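Local coordinates for protein aminoglycoside 6-adenylyltransferase (Bacillus subtilis, PDB 2PBE) that transfers the adenylyl group of ATP, or guanylyl from GTP, to the 6-hydroxyl of streptomycin, thereby conferring resistance to that antibiotic, at residues L172-I177 with G237-W242; S165-V169 with L245-Y249; C157-F161 with I187-L192. All coordinates share one frame; numbering follows the deposited sequence.

Interaction 1 (L172-I177 with G237-W242)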
ATOM      1  N   LEU A 172      16.856 -19.958  14.421  1.00 38.73           N
ATOM      2  CA  LEU A 172      16.267 -20.485  15.642  1.00 38.85           C
ATOM      3  C   LEU A 172      16.880 -21.814  16.079  1.00 40.48           C
ATOM      4  O   LEU A 172      16.901 -22.120  17.272  1.00 41.42           O
ATOM      5  CB  LEU A 172      14.765 -20.652  15.460  1.00 38.26           C
ATOM      6  CG  LEU A 172      13.946 -19.391  15.175  1.00 39.71           C
ATOM      7  CD1 LEU A 172      12.489 -19.781  14.939  1.00 39.30           C
ATOM      8  CD2 LEU A 172      14.053 -18.412  16.326  1.00 37.40           C
ATOM      9  N   ALA A 173      17.377 -22.595  15.119  1.00 41.09           N
ATOM     10  CA  ALA A 173      17.982 -23.889  15.427  1.00 41.08           C
ATOM     11  C   ALA A 173      19.416 -23.734  15.920  1.00 42.33           C
ATOM     12  O   ALA A 173      19.910 -24.568  16.673  1.00 41.03           O
ATOM     13  CB  ALA A 173      17.944 -24.783  14.206  1.00 38.69           C
ATOM     14  N   ARG A 174      20.063 -22.643  15.507  1.00 45.10           N
ATOM     15  CA  ARG A 174      21.443 -22.339  15.863  1.00 46.88           C
ATOM     16  C   ARG A 174      21.591 -21.282  16.945  1.00 47.35           C
ATOM     17  O   ARG A 174      22.670 -20.731  17.114  1.00 47.66           O
ATOM     18  CB  ARG A 174      22.201 -21.862  14.624  1.00 49.21           C
ATOM     19  CG  ARG A 174      22.582 -22.952  13.648  1.00 54.41           C
ATOM     20  CD  ARG A 174      24.056 -22.774  13.243  1.00 59.22           C
ATOM     21  NE  ARG A 174      24.588 -23.921  12.501  1.00 62.87           N
ATOM     22  CZ  ARG A 174      25.874 -24.102  12.206  1.00 63.80           C
ATOM     23  NH1 ARG A 174      26.774 -23.210  12.599  1.00 63.71           N
ATOM     24  NH2 ARG A 174      26.269 -25.186  11.545  1.00 64.85           N
ATOM     25  N   ASN A 175      20.513 -20.979  17.664  1.00 48.32           N
ATOM     26  CA  ASN A 175      20.563 -19.990  18.738  1.00 48.96           C
ATOM     27  C   ASN A 175      20.958 -18.576  18.345  1.00 48.62           C
ATOM     28  O   ASN A 175      21.668 -17.888  19.075  1.00 49.40           O
ATOM     29  CB  ASN A 175      21.490 -20.473  19.841  1.00 50.49           C
ATOM     30  CG  ASN A 175      20.777 -21.316  20.829  1.00 53.98           C
ATOM     31  OD1 ASN A 175      19.897 -20.837  21.538  1.00 56.48           O
ATOM     32  ND2 ASN A 175      21.114 -22.590  20.878  1.00 55.06           N
ATOM     33  N   GLU A 176      20.467 -18.138  17.193  1.00 47.51           N
ATOM     34  CA  GLU A 176      20.745 -16.808  16.672  1.00 46.45           C
ATOM     35  C   GLU A 176      19.391 -16.148  16.504  1.00 45.03           C
ATOM     36  O   GLU A 176      19.037 -15.702  15.411  1.00 44.74           O
ATOM     37  CB  GLU A 176      21.431 -16.931  15.309  1.00 49.02           C
ATOM     38  CG  GLU A 176      22.735 -17.725  15.298  1.00 52.49           C
ATOM     39  CD  GLU A 176      23.901 -16.938  15.856  1.00 57.00           C
ATOM     40  OE1 GLU A 176      25.061 -17.349  15.608  1.00 58.78           O
ATOM     41  OE2 GLU A 176      23.661 -15.915  16.545  1.00 59.17           O
ATOM     42  N   ILE A 177      18.624 -16.093  17.582  1.00 43.45           N
ATOM     43  CA  ILE A 177      17.282 -15.533  17.515  1.00 42.59           C
ATOM     44  C   ILE A 177      17.230 -14.137  16.900  1.00 42.86           C
ATOM     45  O   ILE A 177      16.262 -13.789  16.226  1.00 41.38           O
ATOM     46  CB  ILE A 177      16.628 -15.540  18.906  1.00 42.33           C
ATOM     47  CG1 ILE A 177      15.133 -15.223  18.783  1.00 41.20           C
ATOM     48  CG2 ILE A 177      17.351 -14.558  19.825  1.00 41.13           C
ATOM     49  CD1 ILE A 177      14.330 -15.541  20.022  1.00 41.05           C
ATOM     50  N   GLY A 237      11.025 -14.764  22.547  1.00 52.28           N
ATOM     51  CA  GLY A 237      11.206 -16.139  22.931  1.00 48.63           C
ATOM     52  C   GLY A 237      11.422 -17.017  21.715  1.00 46.30           C
ATOM     53  O   GLY A 237      10.833 -16.786  20.664  1.00 45.60           O
ATOM     54  N   TYR A 238      12.257 -18.038  21.865  1.00 44.68           N
ATOM     55  CA  TYR A 238      12.535 -18.932  20.762  1.00 43.18           C
ATOM     56  C   TYR A 238      11.305 -19.653  20.250  1.00 42.51           C
ATOM     57  O   TYR A 238      11.129 -19.785  19.038  1.00 43.67           O
ATOM     58  CB  TYR A 238      13.582 -19.960  21.150  1.00 44.11           C
ATOM     59  CG  TYR A 238      14.990 -19.473  20.968  1.00 45.58           C
ATOM     60  CD1 TYR A 238      15.642 -18.752  21.993  1.00 46.16           C
ATOM     61  CD2 TYR A 238      15.673 -19.682  19.742  1.00 45.20           C
ATOM     62  CE1 TYR A 238      16.966 -18.230  21.804  1.00 46.37           C
ATOM     63  CE2 TYR A 238      16.985 -19.164  19.532  1.00 46.03           C
ATOM     64  CZ  TYR A 238      17.620 -18.436  20.566  1.00 46.07           C
ATOM     65  OH  TYR A 238      18.864 -17.900  20.340  1.00 48.06           O
ATOM     66  N   GLN A 239      10.464 -20.139  21.160  1.00 41.01           N
ATOM     67  CA  GLN A 239       9.255 -20.849  20.746  1.00 39.31           C
ATOM     68  C   GLN A 239       8.239 -19.896  20.147  1.00 37.62           C
ATOM     69  O   GLN A 239       7.497 -20.266  19.245  1.00 38.11           O
ATOM     70  CB  GLN A 239       8.626 -21.605  21.918  1.00 39.67           C
ATOM     71  CG  GLN A 239       9.592 -22.517  22.662  1.00 42.59           C
ATOM     72  CD  GLN A 239      10.514 -23.307  21.752  1.00 44.86           C
ATOM     73  OE1 GLN A 239      10.062 -24.066  20.895  1.00 44.75           O
ATOM     74  NE2 GLN A 239      11.817 -23.139  21.946  1.00 44.24           N
ATOM     75  N   GLU A 240       8.204 -18.673  20.648  1.00 36.50           N
ATOM     76  CA  GLU A 240       7.273 -17.658  20.151  1.00 35.84           C
ATOM     77  C   GLU A 240       7.617 -17.326  18.722  1.00 35.49           C
ATOM     78  O   GLU A 240       6.752 -17.010  17.908  1.00 35.17           O
ATOM     79  CB  GLU A 240       7.372 -16.398  20.996  1.00 35.78           C
ATOM     80  CG  GLU A 240       6.893 -16.575  22.418  1.00 37.57           C
ATOM     81  CD  GLU A 240       5.440 -17.013  22.484  1.00 36.85           C
ATOM     82  OE1 GLU A 240       4.601 -16.349  21.842  1.00 37.42           O
ATOM     83  OE2 GLU A 240       5.142 -18.010  23.181  1.00 36.55           O
HETATM   84  N   MSE A 241       8.901 -17.396  18.436  1.00 36.36           N
HETATM   85  CA  MSE A 241       9.390 -17.117  17.102  1.00 37.55           C
HETATM   86  C   MSE A 241       8.970 -18.197  16.122  1.00 35.02           C
HETATM   87  O   MSE A 241       8.563 -17.878  15.005  1.00 34.67           O
HETATM   88  CB  MSE A 241      10.909 -16.992  17.123  1.00 43.72           C
HETATM   89  CG  MSE A 241      11.388 -15.577  17.386  1.00 49.78           C
HETATM   90 SE   MSE A 241      10.735 -14.324  16.013  1.00 61.30          SE
HETATM   91  CE  MSE A 241      12.021 -14.698  14.601  1.00 57.09           C
ATOM     92  N   TRP A 242       9.074 -19.455  16.530  1.00 31.86           N
ATOM     93  CA  TRP A 242       8.678 -20.557  15.666  1.00 31.49           C
ATOM     94  C   TRP A 242       7.209 -20.364  15.326  1.00 31.62           C
ATOM     95  O   TRP A 242       6.783 -20.609  14.196  1.00 32.28           O
ATOM     96  CB  TRP A 242       8.867 -21.904  16.373  1.00 30.38           C
ATOM     97  CG  TRP A 242      10.273 -22.441  16.376  1.00 29.00           C
ATOM     98  CD1 TRP A 242      11.119 -22.533  17.459  1.00 28.42           C
ATOM     99  CD2 TRP A 242      10.983 -22.995  15.269  1.00 28.39           C
ATOM    100  NE1 TRP A 242      12.310 -23.111  17.096  1.00 26.46           N
ATOM    101  CE2 TRP A 242      12.270 -23.410  15.760  1.00 28.30           C
ATOM    102  CE3 TRP A 242      10.674 -23.188  13.904  1.00 26.92           C
ATOM    103  CZ2 TRP A 242      13.252 -24.009  14.930  1.00 27.42           C
ATOM    104  CZ3 TRP A 242      11.650 -23.790  13.063  1.00 27.58           C
ATOM    105  CH2 TRP A 242      12.936 -24.193  13.594  1.00 28.08           C
TER
HETATM  106  O   HOH W   1      14.473 -23.940  18.774  1.00 36.22           O
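Leu-172 wedges its two methyl branches between Trp-242 and Met-241, and this is the densely packed part of the contact. CD1 lies over the face of the indole, 3.6 Å from the centroid of its five-membered ring and only 12° off the ring normal, which is the geometry of a CH-pi contact. The other branch packs on the selenomethionine, Leu-172 CD2 standing 3.5 Å from Met-241 CB, and the two side chains cross at about a right angle. With CG anti to the carbonyl carbon (chi1 -62°), the fork of Leu-172 is carried toward helix 238-263, one methyl for each neighbour. Ile-177 covers one face of the Tyr-238 ring: its CB sits 3.9 Å from the ring centroid, while its CD1 extends over the ring centre. Behind this layer, Leu-172 and Met-241 both reach Ala-180 of helix 177-204.

The outer side is looser and more polar. There the phenol oxygen lies beside the exposed turn at Asn-175, and Ile-177 N donates a weak hydrogen bond of 3.3 Å to Tyr-238 OH. The amide plane of Asn-175 stands 71° from the phenol plane. A water in the plane of the indole accepts from Trp-242 NE1 at 2.9 Å; its donation to Leu-172 O is weak, so the bridge is firmer at its tryptophan end.

Helix 151-173 ends here, and Glu-176 occupies the N-cap position of the next helix, as Gly-237 does for helix 238-263. The arrangement is that of a helical hairpin whose connecting turn packs against the first turn of helix 238-263 in an all-helical bundle.

Interaction 2 (S165-V169 with L245-Y249)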
ATOM      1  N   SER A 165      12.952 -17.718   4.328  1.00 30.46           N
ATOM      2  CA  SER A 165      12.286 -18.351   5.442  1.00 30.66           C
ATOM      3  C   SER A 165      13.195 -19.381   6.122  1.00 32.17           C
ATOM      4  O   SER A 165      13.148 -19.546   7.351  1.00 32.83           O
ATOM      5  CB  SER A 165      11.015 -19.028   4.945  1.00 30.53           C
ATOM      6  OG  SER A 165      10.298 -19.555   6.023  1.00 32.08           O
ATOM      7  N   THR A 166      14.024 -20.066   5.333  1.00 31.73           N
ATOM      8  CA  THR A 166      14.941 -21.071   5.882  1.00 31.32           C
ATOM      9  C   THR A 166      16.028 -20.432   6.740  1.00 32.19           C
ATOM     10  O   THR A 166      16.640 -21.094   7.583  1.00 30.79           O
ATOM     11  CB  THR A 166      15.659 -21.884   4.803  1.00 30.82           C
ATOM     12  OG1 THR A 166      16.537 -21.026   4.070  1.00 32.09           O
ATOM     13  CG2 THR A 166      14.666 -22.535   3.875  1.00 30.23           C
ATOM     14  N   TYR A 167      16.291 -19.153   6.488  1.00 33.41           N
ATOM     15  CA  TYR A 167      17.294 -18.440   7.258  1.00 33.18           C
ATOM     16  C   TYR A 167      16.755 -18.277   8.670  1.00 32.92           C
ATOM     17  O   TYR A 167      17.501 -18.358   9.634  1.00 34.61           O
ATOM     18  CB  TYR A 167      17.581 -17.079   6.631  1.00 34.29           C
ATOM     19  CG  TYR A 167      18.262 -17.095   5.257  1.00 35.81           C
ATOM     20  CD1 TYR A 167      18.297 -18.266   4.440  1.00 36.21           C
ATOM     21  CD2 TYR A 167      18.843 -15.907   4.744  1.00 37.05           C
ATOM     22  CE1 TYR A 167      18.897 -18.247   3.137  1.00 38.71           C
ATOM     23  CE2 TYR A 167      19.452 -15.879   3.442  1.00 38.27           C
ATOM     24  CZ  TYR A 167      19.470 -17.051   2.654  1.00 39.20           C
ATOM     25  OH  TYR A 167      20.034 -17.008   1.405  1.00 40.56           O
ATOM     26  N   VAL A 168      15.444 -18.086   8.782  1.00 31.52           N
ATOM     27  CA  VAL A 168      14.791 -17.924  10.081  1.00 30.67           C
ATOM     28  C   VAL A 168      14.810 -19.256  10.838  1.00 32.11           C
ATOM     29  O   VAL A 168      14.947 -19.309  12.068  1.00 31.35           O
ATOM     30  CB  VAL A 168      13.312 -17.443   9.901  1.00 29.09           C
ATOM     31  CG1 VAL A 168      12.652 -17.187  11.252  1.00 25.46           C
ATOM     32  CG2 VAL A 168      13.290 -16.166   9.047  1.00 26.38           C
ATOM     33  N   VAL A 169      14.672 -20.338  10.090  1.00 32.26           N
ATOM     34  CA  VAL A 169      14.689 -21.655  10.683  1.00 34.14           C
ATOM     35  C   VAL A 169      16.081 -21.924  11.273  1.00 36.06           C
ATOM     36  O   VAL A 169      16.203 -22.283  12.455  1.00 35.31           O
ATOM     37  CB  VAL A 169      14.335 -22.721   9.621  1.00 33.46           C
ATOM     38  CG1 VAL A 169      14.530 -24.118  10.176  1.00 34.06           C
ATOM     39  CG2 VAL A 169      12.888 -22.540   9.185  1.00 32.02           C
ATOM     40  N   LEU A 245       6.685 -17.605  12.769  1.00 30.23           N
ATOM     41  CA  LEU A 245       7.093 -18.125  11.460  1.00 28.92           C
ATOM     42  C   LEU A 245       6.076 -19.070  10.858  1.00 28.25           C
ATOM     43  O   LEU A 245       5.724 -18.955   9.682  1.00 26.30           O
ATOM     44  CB  LEU A 245       8.437 -18.849  11.573  1.00 29.80           C
ATOM     45  CG  LEU A 245       8.926 -19.446  10.248  1.00 30.99           C
ATOM     46  CD1 LEU A 245       9.293 -18.341   9.269  1.00 30.64           C
ATOM     47  CD2 LEU A 245      10.123 -20.333  10.523  1.00 33.04           C
ATOM     48  N   PHE A 246       5.623 -20.030  11.655  1.00 27.96           N
ATOM     49  CA  PHE A 246       4.636 -20.964  11.146  1.00 28.00           C
ATOM     50  C   PHE A 246       3.352 -20.236  10.796  1.00 27.94           C
ATOM     51  O   PHE A 246       2.653 -20.635   9.869  1.00 28.16           O
ATOM     52  CB  PHE A 246       4.349 -22.075  12.150  1.00 28.71           C
ATOM     53  CG  PHE A 246       5.523 -22.984  12.405  1.00 31.03           C
ATOM     54  CD1 PHE A 246       6.477 -23.253  11.397  1.00 30.14           C
ATOM     55  CD2 PHE A 246       5.652 -23.625  13.646  1.00 31.45           C
ATOM     56  CE1 PHE A 246       7.553 -24.162  11.636  1.00 31.43           C
ATOM     57  CE2 PHE A 246       6.713 -24.533  13.906  1.00 31.97           C
ATOM     58  CZ  PHE A 246       7.667 -24.801  12.898  1.00 32.09           C
ATOM     59  N   THR A 247       3.055 -19.173  11.535  1.00 26.46           N
ATOM     60  CA  THR A 247       1.852 -18.385  11.277  1.00 26.60           C
ATOM     61  C   THR A 247       1.979 -17.733   9.893  1.00 26.69           C
ATOM     62  O   THR A 247       1.018 -17.722   9.133  1.00 27.71           O
ATOM     63  CB  THR A 247       1.624 -17.343  12.412  1.00 27.12           C
ATOM     64  OG1 THR A 247       1.335 -18.045  13.627  1.00 26.65           O
ATOM     65  CG2 THR A 247       0.454 -16.390  12.089  1.00 23.63           C
ATOM     66  N   CYS A 248       3.160 -17.212   9.570  1.00 26.07           N
ATOM     67  CA  CYS A 248       3.403 -16.622   8.259  1.00 26.31           C
ATOM     68  C   CYS A 248       3.239 -17.713   7.197  1.00 26.65           C
ATOM     69  O   CYS A 248       2.729 -17.465   6.104  1.00 25.28           O
ATOM     70  CB  CYS A 248       4.809 -16.046   8.187  1.00 28.29           C
ATOM     71  SG  CYS A 248       5.053 -14.620   9.279  1.00 34.02           S
ATOM     72  N   TYR A 249       3.674 -18.925   7.528  1.00 26.82           N
ATOM     73  CA  TYR A 249       3.549 -20.070   6.623  1.00 27.93           C
ATOM     74  C   TYR A 249       2.091 -20.281   6.255  1.00 27.96           C
ATOM     75  O   TYR A 249       1.718 -20.287   5.075  1.00 29.10           O
ATOM     76  CB  TYR A 249       4.066 -21.360   7.293  1.00 29.06           C
ATOM     77  CG  TYR A 249       5.558 -21.578   7.193  1.00 29.06           C
ATOM     78  CD1 TYR A 249       6.436 -20.489   6.939  1.00 29.54           C
ATOM     79  CD2 TYR A 249       6.118 -22.873   7.343  1.00 28.55           C
ATOM     80  CE1 TYR A 249       7.821 -20.678   6.835  1.00 29.93           C
ATOM     81  CE2 TYR A 249       7.533 -23.083   7.232  1.00 29.82           C
ATOM     82  CZ  TYR A 249       8.375 -21.971   6.977  1.00 31.60           C
ATOM     83  OH  TYR A 249       9.740 -22.132   6.850  1.00 32.40           O
TER
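Leu-245 extends toward Val-168 because its CG is anti to the backbone N (chi1 179°), while Tyr-249 places CG anti to the carbonyl carbon (chi1 -84°) and swings its ring toward Ser-165. These torsions direct the side chains into the gap between two antiparallel helices of the helical bundle. The local axes run at 155° to each other and approach no closer than 11.5 Å, a wide separation that side chains must span.

Val-168 and Leu-245 do so tip to tip, with Val-168 CG1 4.1 Å from Leu-245 CD1. Their CA atoms are the nearest CA pair between the segments, 7.8 Å apart. One turn back along its helix, Ser-165 also points its CB toward the other helix. As modelled, its hydroxyl lies at the edge of the Tyr-249 ring, but OG is too close to CE1 of that ring for its place to be relied on. A hydrogen bond between Ser-165 OG and Tyr-249 OH, with either oxygen able to donate, therefore remains doubtful.

All five touching residues are buried, and neighbouring helices close the flanks. Val-168 also packs on Ala-180 and His-183 of helix 177-204, whereas Tyr-249 and Val-169 share Thr-278 of helix 270-283. The joint is thus largely hydrophobic, with hydroxyl groups at one end. Beside the phenol, Val-169 crosses Leu-245 at about a right angle, and the same valine methyl meets two partners: Val-169 CG2 is 3.8 Å from Leu-245 CD2 and 3.9 Å from Tyr-249 OH.

Interaction 3 (C157-F161 with I187-L192)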
ATOM      1  N   CYS A 157       7.914 -13.869  -5.653  1.00 27.27           N
ATOM      2  CA  CYS A 157       7.505 -13.623  -4.273  1.00 27.52           C
ATOM      3  C   CYS A 157       7.510 -14.892  -3.436  1.00 27.31           C
ATOM      4  O   CYS A 157       7.883 -14.861  -2.263  1.00 27.54           O
ATOM      5  CB  CYS A 157       6.117 -12.997  -4.214  1.00 27.42           C
ATOM      6  SG  CYS A 157       5.655 -12.466  -2.545  1.00 28.27           S
ATOM      7  N   CYS A 158       7.110 -16.009  -4.035  1.00 26.69           N
ATOM      8  CA  CYS A 158       7.078 -17.272  -3.314  1.00 26.50           C
ATOM      9  C   CYS A 158       8.502 -17.782  -3.103  1.00 26.05           C
ATOM     10  O   CYS A 158       8.834 -18.309  -2.039  1.00 26.84           O
ATOM     11  CB  CYS A 158       6.267 -18.307  -4.076  1.00 26.89           C
ATOM     12  SG  CYS A 158       4.523 -17.892  -4.239  1.00 29.98           S
ATOM     13  N   ASN A 159       9.347 -17.608  -4.113  1.00 24.86           N
ATOM     14  CA  ASN A 159      10.725 -18.057  -4.040  1.00 23.33           C
ATOM     15  C   ASN A 159      11.420 -17.364  -2.876  1.00 23.16           C
ATOM     16  O   ASN A 159      11.967 -18.016  -1.997  1.00 23.01           O
ATOM     17  CB  ASN A 159      11.430 -17.744  -5.358  1.00 22.53           C
ATOM     18  CG  ASN A 159      12.746 -18.478  -5.510  1.00 22.39           C
ATOM     19  OD1 ASN A 159      12.843 -19.486  -6.217  1.00 19.74           O
ATOM     20  ND2 ASN A 159      13.766 -17.978  -4.839  1.00 19.01           N
ATOM     21  N   GLU A 160      11.351 -16.042  -2.857  1.00 23.43           N
ATOM     22  CA  GLU A 160      11.973 -15.248  -1.805  1.00 24.99           C
ATOM     23  C   GLU A 160      11.408 -15.576  -0.435  1.00 24.98           C
ATOM     24  O   GLU A 160      12.149 -15.749   0.537  1.00 25.35           O
ATOM     25  CB  GLU A 160      11.770 -13.754  -2.087  1.00 27.52           C
ATOM     26  CG  GLU A 160      12.429 -12.808  -1.083  1.00 32.91           C
ATOM     27  CD  GLU A 160      13.956 -12.807  -1.151  1.00 36.57           C
ATOM     28  OE1 GLU A 160      14.577 -11.968  -0.460  1.00 38.37           O
ATOM     29  OE2 GLU A 160      14.537 -13.643  -1.882  1.00 39.02           O
ATOM     30  N   PHE A 161      10.084 -15.651  -0.361  1.00 24.27           N
ATOM     31  CA  PHE A 161       9.411 -15.965   0.893  1.00 22.23           C
ATOM     32  C   PHE A 161       9.970 -17.229   1.532  1.00 22.62           C
ATOM     33  O   PHE A 161      10.512 -17.195   2.627  1.00 22.94           O
ATOM     34  CB  PHE A 161       7.925 -16.189   0.673  1.00 21.16           C
ATOM     35  CG  PHE A 161       7.180 -16.539   1.930  1.00 19.46           C
ATOM     36  CD1 PHE A 161       6.802 -15.525   2.822  1.00 17.40           C
ATOM     37  CD2 PHE A 161       6.895 -17.876   2.257  1.00 19.31           C
ATOM     38  CE1 PHE A 161       6.141 -15.825   4.034  1.00 15.55           C
ATOM     39  CE2 PHE A 161       6.231 -18.200   3.473  1.00 18.30           C
ATOM     40  CZ  PHE A 161       5.854 -17.153   4.362  1.00 17.39           C
ATOM     41  N   ILE A 187      12.116  -9.518   5.705  1.00 32.21           N
ATOM     42  CA  ILE A 187      11.866 -10.158   4.422  1.00 31.16           C
ATOM     43  C   ILE A 187      10.655 -11.080   4.357  1.00 30.38           C
ATOM     44  O   ILE A 187       9.792 -10.920   3.500  1.00 28.92           O
ATOM     45  CB  ILE A 187      13.130 -10.925   3.969  1.00 30.74           C
ATOM     46  CG1 ILE A 187      14.297  -9.933   3.836  1.00 31.63           C
ATOM     47  CG2 ILE A 187      12.887 -11.635   2.636  1.00 29.57           C
ATOM     48  CD1 ILE A 187      15.675 -10.579   3.829  1.00 33.55           C
ATOM     49  N   VAL A 188      10.604 -12.044   5.265  1.00 29.69           N
ATOM     50  CA  VAL A 188       9.510 -13.000   5.267  1.00 29.70           C
ATOM     51  C   VAL A 188       8.142 -12.357   5.376  1.00 28.86           C
ATOM     52  O   VAL A 188       7.347 -12.485   4.452  1.00 27.68           O
ATOM     53  CB  VAL A 188       9.714 -14.022   6.380  1.00 29.64           C
ATOM     54  CG1 VAL A 188       8.536 -14.973   6.457  1.00 29.38           C
ATOM     55  CG2 VAL A 188      11.008 -14.784   6.103  1.00 30.34           C
ATOM     56  N   ARG A 189       7.861 -11.676   6.493  1.00 28.06           N
ATOM     57  CA  ARG A 189       6.570 -11.014   6.675  1.00 27.45           C
ATOM     58  C   ARG A 189       6.297  -9.982   5.580  1.00 27.05           C
ATOM     59  O   ARG A 189       5.165  -9.872   5.107  1.00 28.10           O
ATOM     60  CB  ARG A 189       6.473 -10.345   8.048  1.00 28.58           C
ATOM     61  CG  ARG A 189       5.072  -9.853   8.359  1.00 27.96           C
ATOM     62  CD  ARG A 189       4.979  -9.120   9.695  1.00 29.12           C
ATOM     63  NE  ARG A 189       5.203  -9.983  10.851  1.00 30.79           N
ATOM     64  CZ  ARG A 189       6.276  -9.919  11.636  1.00 33.82           C
ATOM     65  NH1 ARG A 189       7.235  -9.027  11.387  1.00 34.25           N
ATOM     66  NH2 ARG A 189       6.383 -10.734  12.675  1.00 32.93           N
ATOM     67  N   PRO A 190       7.315  -9.202   5.168  1.00 26.76           N
ATOM     68  CA  PRO A 190       7.014  -8.233   4.108  1.00 26.30           C
ATOM     69  C   PRO A 190       6.544  -8.882   2.803  1.00 26.33           C
ATOM     70  O   PRO A 190       5.790  -8.271   2.039  1.00 27.42           O
ATOM     71  CB  PRO A 190       8.328  -7.461   3.960  1.00 25.41           C
ATOM     72  CG  PRO A 190       8.834  -7.433   5.374  1.00 25.55           C
ATOM     73  CD  PRO A 190       8.593  -8.859   5.831  1.00 25.35           C
ATOM     74  N   ASN A 191       6.971 -10.113   2.542  1.00 26.63           N
ATOM     75  CA  ASN A 191       6.524 -10.772   1.312  1.00 27.41           C
ATOM     76  C   ASN A 191       5.112 -11.330   1.504  1.00 26.72           C
ATOM     77  O   ASN A 191       4.330 -11.374   0.570  1.00 26.12           O
ATOM     78  CB  ASN A 191       7.500 -11.864   0.868  1.00 27.32           C
ATOM     79  CG  ASN A 191       8.636 -11.308   0.015  1.00 27.70           C
ATOM     80  OD1 ASN A 191       9.701 -10.957   0.516  1.00 26.78           O
ATOM     81  ND2 ASN A 191       8.398 -11.204  -1.283  1.00 28.46           N
ATOM     82  N   LEU A 192       4.781 -11.730   2.724  1.00 26.85           N
ATOM     83  CA  LEU A 192       3.443 -12.213   3.016  1.00 27.83           C
ATOM     84  C   LEU A 192       2.496 -11.039   2.715  1.00 30.04           C
ATOM     85  O   LEU A 192       1.431 -11.213   2.112  1.00 30.41           O
ATOM     86  CB  LEU A 192       3.338 -12.612   4.489  1.00 25.48           C
ATOM     87  CG  LEU A 192       1.929 -12.698   5.083  1.00 25.41           C
ATOM     88  CD1 LEU A 192       1.086 -13.732   4.312  1.00 24.91           C
ATOM     89  CD2 LEU A 192       2.026 -13.084   6.560  1.00 25.11           C
TER
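Phe-161 receives the carbonyl oxygen of Val-188 at the edge of its ring, near the ring plane, with Phe-161 CD1 3.5 Å from Val-188 O. Asn-191 adds its beta carbon close to the same plane, Asn-191 CB being 4.2 Å from Phe-161 CD1. The side chain of Val-188 comes in differently: it crosses that of Phe-161 obliquely, and its methyl approaches from above the ring plane, off to one side, Val-188 CG1 lying 3.5 Å from Phe-161 CE1. Leu-192 CB approaches the ring from an oblique direction. The ring reaches this place because CG is anti to the backbone N (chi1 179°). It also stacks with Phe-252 of helix 238-263, so a third helix shares the aromatic group.

Glu-160 is oriented in another way. Its chain bends at chi2 (69°) and crosses Ile-187 at about a right angle, bringing carboxylate oxygen and aliphatic carbon against one methyl. Glu-160 OE1 lies 3.5 Å from Ile-187 CG2, and Glu-160 CG is 3.9 Å from the same atom. On the preceding turn, Cys-157 presents its sulfur to Asn-191, with Cys-157 SG 3.9 Å from Asn-191 CB.

The axes of the two short segments run at 154°, nearly antiparallel, and come within 9.4 Å. This is the hairpin of helices 151-173 and 177-204, whose second arm kinks at Pro-190, a residue without an N-H to bond to the preceding turn.

Most of the identified contact is van der Waals packing. Because C-H bonds at an aromatic rim carry slight positive charge, the edge-on meeting of Phe-161 with Val-188 O is probably mildly favourable electrostatically, while that oxygen also accepts the helical bond from Leu-192 N.

In the fold
Helix 151-173 takes part in all three contacts, pairing with helix 238-263 in interactions 1 and 2 and with helix 177-204 in interaction 3. Centres of interactions 1 and 2 are 11 Å apart, and those of 2 and 3 are 10 Å apart. Each adjacent pair touches: Trp-242 CH2 packs 3.8 Å from Val-169 CG1, and Ser-165 CA lies 3.8 Å from Val-188 CG2. Interactions 1 and 3 are separated by about 7 Å between nearest atoms. The series runs inward, its centres 30, 23 and 16 Å from the chain centre, within the helical portion that follows most of the strand-rich part of this nucleotidyltransferase.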